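PDB 2CZS: cytochrome c, putative from Geobacter sulfurreducens, which probably carries electrons as a small c-type cytochrome, holding two covalently attached hemes whose irons each have two histidine ligands. Local coordinates for residues A[9-12]-A[16-19]. Sequence-based numbering, arbitrary orientation.
Sequences KKVP and NHKR. With HEM (protoporphyrin IX containing Fe), chain F.
The imidazole of H17 has P12 over one face: CD of the proline stands 4.0 Å from the ring centroid, 14° off the ring normal, a CH-pi contact offset toward the rim. HEM C4B lies at the ring's edge, in its plane, while CG1 of V11 approaches obliquely and meets CD2 of H17 at 3.6 Å. That methyl is anti to the valine backbone N (chi1 -180°), which sends it to the histidine and leaves CG2 for the heme methyl CMB. NE2 of H17 binds the heme iron at 2.0 Å, and H41 supplies the other axial nitrogen. The second ring nitrogen, ND1, is hydrogen-bonded to OD2 of D14, in the short link between the two segments. With P12 against one face, the hydrogen bond to D14 should limit rotation of the ring about the Fe–NE2 bond. On the same face of the heme as H17, the N16 amide lies over the corner near CHD, with ND2 of N16 3.3 Å from the heme methyl CMD and OD1 of N16 3.6 Å from HEM CBC; an alanine here would remove the amide and is likely to leave CMD and CBC without that cover. K9, its chain extended, gives a hydrogen bond from NZ to the propionate oxygen O1A, 2.9 Å away. The chemistry is that of a bis-histidine c-type heme: an aspartate on ND1 is likely to make the imidazole a stronger donor to iron and would tend to stabilise the ferric state, while the lysine probably offsets part of the propionate charge.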
ATOM      1  N   LYS A   9       5.737   3.333   8.501  1.00 28.01           N
ATOM      2  CA  LYS A   9       6.702   2.996   7.479  1.00 26.57           C
ATOM      3  C   LYS A   9       6.274   3.362   6.057  1.00 26.61           C
ATOM      4  O   LYS A   9       5.082   3.261   5.669  1.00 25.65           O
ATOM      5  CB  LYS A   9       7.111   1.541   7.600  1.00 27.40           C
ATOM      6  CG  LYS A   9       7.861   1.249   8.893  1.00 28.92           C
ATOM      7  CD  LYS A   9       8.069  -0.232   9.083  1.00 33.19           C
ATOM      8  CE  LYS A   9       9.337  -0.533   9.855  1.00 34.55           C
ATOM      9  NZ  LYS A   9       9.733  -1.950   9.619  1.00 36.16           N
ATOM     10  N   LYS A  10       7.255   3.843   5.295  1.00 25.83           N
ATOM     11  CA  LYS A  10       7.023   4.235   3.917  1.00 25.39           C
ATOM     12  C   LYS A  10       7.069   3.015   3.022  1.00 23.74           C
ATOM     13  O   LYS A  10       7.524   1.947   3.424  1.00 23.88           O
ATOM     14  CB  LYS A  10       8.056   5.273   3.478  1.00 26.70           C
ATOM     15  CG  LYS A  10       7.744   6.658   4.019  1.00 29.51           C
ATOM     16  CD  LYS A  10       8.897   7.611   3.854  1.00 33.35           C
ATOM     17  CE  LYS A  10       8.456   9.015   4.215  1.00 35.76           C
ATOM     18  NZ  LYS A  10       8.182   9.152   5.675  1.00 36.08           N
ATOM     19  N   VAL A  11       6.551   3.170   1.802  1.00 23.08           N
ATOM     20  CA  VAL A  11       6.597   2.090   0.836  1.00 22.20           C
ATOM     21  C   VAL A  11       8.046   1.818   0.421  1.00 23.58           C
ATOM     22  O   VAL A  11       8.717   2.729  -0.025  1.00 24.23           O
ATOM     23  CB  VAL A  11       5.723   2.438  -0.426  1.00 21.80           C
ATOM     24  CG1 VAL A  11       5.755   1.307  -1.447  1.00 21.74           C
ATOM     25  CG2 VAL A  11       4.281   2.747  -0.031  1.00 20.67           C
ATOM     26  N   PRO A  12       8.533   0.570   0.585  1.00 24.38           N
ATOM     27  CA  PRO A  12       9.916   0.286   0.151  1.00 24.79           C
ATOM     28  C   PRO A  12      10.182   0.634  -1.312  1.00 24.77           C
ATOM     29  O   PRO A  12       9.344   0.355  -2.167  1.00 23.32           O
ATOM     30  CB  PRO A  12      10.043  -1.229   0.363  1.00 25.19           C
ATOM     31  CG  PRO A  12       9.116  -1.509   1.434  1.00 25.54           C
ATOM     32  CD  PRO A  12       7.922  -0.619   1.196  1.00 24.80           C
ATOM     33  N   ASN A  16       9.736  -5.105  -5.533  1.00 27.91           N
ATOM     34  CA  ASN A  16       8.340  -5.363  -5.219  1.00 27.13           C
ATOM     35  C   ASN A  16       7.394  -4.181  -5.297  1.00 26.57           C
ATOM     36  O   ASN A  16       6.186  -4.380  -5.413  1.00 26.67           O
ATOM     37  CB  ASN A  16       8.210  -6.028  -3.853  1.00 27.49           C
ATOM     38  CG  ASN A  16       8.435  -7.510  -3.920  1.00 29.86           C
ATOM     39  OD1 ASN A  16       8.303  -8.120  -4.986  1.00 33.51           O
ATOM     40  ND2 ASN A  16       8.781  -8.096  -2.797  1.00 30.95           N
ATOM     41  N   HIS A  17       7.927  -2.962  -5.232  1.00 24.02           N
ATOM     42  CA  HIS A  17       7.059  -1.780  -5.193  1.00 23.98           C
ATOM     43  C   HIS A  17       7.361  -0.764  -6.258  1.00 23.74           C
ATOM     44  O   HIS A  17       6.657   0.257  -6.355  1.00 22.38           O
ATOM     45  CB  HIS A  17       7.184  -1.146  -3.828  1.00 22.82           C
ATOM     46  CG  HIS A  17       6.791  -2.063  -2.722  1.00 20.35           C
ATOM     47  ND1 HIS A  17       7.681  -2.910  -2.095  1.00 23.21           N
ATOM     48  CD2 HIS A  17       5.593  -2.265  -2.134  1.00 17.86           C
ATOM     49  CE1 HIS A  17       7.049  -3.580  -1.147  1.00 21.59           C
ATOM     50  NE2 HIS A  17       5.777  -3.218  -1.154  1.00 18.08           N
ATOM     51  N   LYS A  18       8.410  -1.013  -7.035  1.00 24.02           N
ATOM     52  CA  LYS A  18       8.780  -0.065  -8.092  1.00 24.24           C
ATOM     53  C   LYS A  18       7.624   0.311  -9.010  1.00 23.55           C
ATOM     54  O   LYS A  18       7.491   1.490  -9.370  1.00 21.47           O
ATOM     55  CB  LYS A  18       9.996  -0.561  -8.908  1.00 24.92           C
ATOM     56  CG  LYS A  18      10.388   0.362 -10.082  1.00 26.28           C
ATOM     57  CD  LYS A  18      11.779   0.050 -10.630  1.00 29.78           C
ATOM     58  CE  LYS A  18      11.759  -1.123 -11.561  1.00 32.22           C
ATOM     59  NZ  LYS A  18      13.148  -1.557 -11.847  1.00 35.72           N
ATOM     60  N   ARG A  19       6.811  -0.660  -9.425  1.00 22.70           N
ATOM     61  CA  ARG A  19       5.735  -0.370 -10.382  1.00 23.72           C
ATOM     62  C   ARG A  19       4.736   0.620  -9.813  1.00 22.89           C
ATOM     63  O   ARG A  19       4.163   1.392 -10.554  1.00 23.76           O
ATOM     64  CB  ARG A  19       5.046  -1.631 -10.897  1.00 24.92           C
ATOM     65  CG  ARG A  19       4.148  -2.330  -9.900  1.00 27.63           C
ATOM     66  CD  ARG A  19       3.614  -3.631 -10.499  1.00 33.69           C
ATOM     67  NE  ARG A  19       2.387  -4.109  -9.857  1.00 38.62           N
ATOM     68  CZ  ARG A  19       1.156  -3.860 -10.306  1.00 39.25           C
ATOM     69  NH1 ARG A  19       0.971  -3.120 -11.397  1.00 41.93           N
ATOM     70  NH2 ARG A  19       0.104  -4.351  -9.662  1.00 40.46           N
TER
HETATM   71  CHA HEM F 500       6.471  -4.416   2.714  1.00 21.16           C
HETATM   72  CHB HEM F 500       3.292  -1.077   1.405  1.00 18.70           C
HETATM   73  CHC HEM F 500       2.329  -3.578  -2.627  1.00 20.30           C
HETATM   74  CHD HEM F 500       5.342  -7.053  -1.195  1.00 21.26           C
HETATM   75  C1A HEM F 500       5.695  -3.305   2.721  1.00 21.86           C
HETATM   76  C2A HEM F 500       5.666  -2.350   3.794  1.00 22.76           C
HETATM   77  C3A HEM F 500       4.771  -1.428   3.425  1.00 22.27           C
HETATM   78  C4A HEM F 500       4.238  -1.787   2.126  1.00 18.93           C
HETATM   79  CMA HEM F 500       4.345  -0.168   4.196  1.00 21.65           C
HETATM   80  CAA HEM F 500       6.490  -2.453   5.107  1.00 25.93           C
HETATM   81  CBA HEM F 500       7.902  -1.939   4.899  1.00 30.73           C
HETATM   82  CGA HEM F 500       8.697  -1.896   6.182  1.00 31.46           C
HETATM   83  O1A HEM F 500       8.452  -2.675   7.146  1.00 34.41           O
HETATM   84  O2A HEM F 500       9.593  -1.021   6.215  1.00 34.48           O
HETATM   85  C1B HEM F 500       2.778  -1.446   0.190  1.00 19.47           C
HETATM   86  C2B HEM F 500       1.805  -0.690  -0.558  1.00 17.85           C
HETATM   87  C3B HEM F 500       1.537  -1.366  -1.700  1.00 18.25           C
HETATM   88  C4B HEM F 500       2.317  -2.591  -1.695  1.00 18.52           C
HETATM   89  CMB HEM F 500       1.244   0.662  -0.047  1.00 20.26           C
HETATM   90  CAB HEM F 500       0.597  -0.950  -2.851  1.00 18.54           C
HETATM   91  CBB HEM F 500       0.809   0.254  -3.480  1.00 17.77           C
HETATM   92  C1C HEM F 500       3.017  -4.771  -2.519  1.00 16.94           C
HETATM   93  C2C HEM F 500       2.885  -5.855  -3.496  1.00 20.52           C
HETATM   94  C3C HEM F 500       3.746  -6.827  -3.092  1.00 21.14           C
HETATM   95  C4C HEM F 500       4.400  -6.354  -1.902  1.00 21.90           C
HETATM   96  CMC HEM F 500       1.923  -5.875  -4.699  1.00 21.05           C
HETATM   97  CAC HEM F 500       4.034  -8.195  -3.753  1.00 23.92           C
HETATM   98  CBC HEM F 500       4.682  -8.207  -4.925  1.00 25.09           C
HETATM   99  C1D HEM F 500       5.976  -6.653  -0.056  1.00 23.21           C
HETATM  100  C2D HEM F 500       7.038  -7.346   0.655  1.00 23.17           C
HETATM  101  C3D HEM F 500       7.363  -6.535   1.883  1.00 25.80           C
HETATM  102  C4D HEM F 500       6.477  -5.407   1.798  1.00 21.50           C
HETATM  103  CMD HEM F 500       7.723  -8.670   0.273  1.00 22.07           C
HETATM  104  CAD HEM F 500       8.455  -6.835   2.942  1.00 27.44           C
HETATM  105  CBD HEM F 500       9.574  -5.795   2.918  1.00 33.91           C
HETATM  106  CGD HEM F 500      10.121  -5.662   1.531  1.00 36.11           C
HETATM  107  O1D HEM F 500      10.907  -6.554   1.135  1.00 38.33           O
HETATM  108  O2D HEM F 500       9.775  -4.680   0.824  1.00 36.26           O
HETATM  109  NA  HEM F 500       4.820  -2.968   1.733  1.00 21.89           N
HETATM  110  NB  HEM F 500       3.058  -2.610  -0.532  1.00 19.15           N
HETATM  111  NC  HEM F 500       3.935  -5.097  -1.567  1.00 21.91           N
HETATM  112  ND  HEM F 500       5.665  -5.525   0.669  1.00 18.61           N
HETATM  113 FE   HEM F 500       4.354  -4.022   0.054  1.00 20.04          FE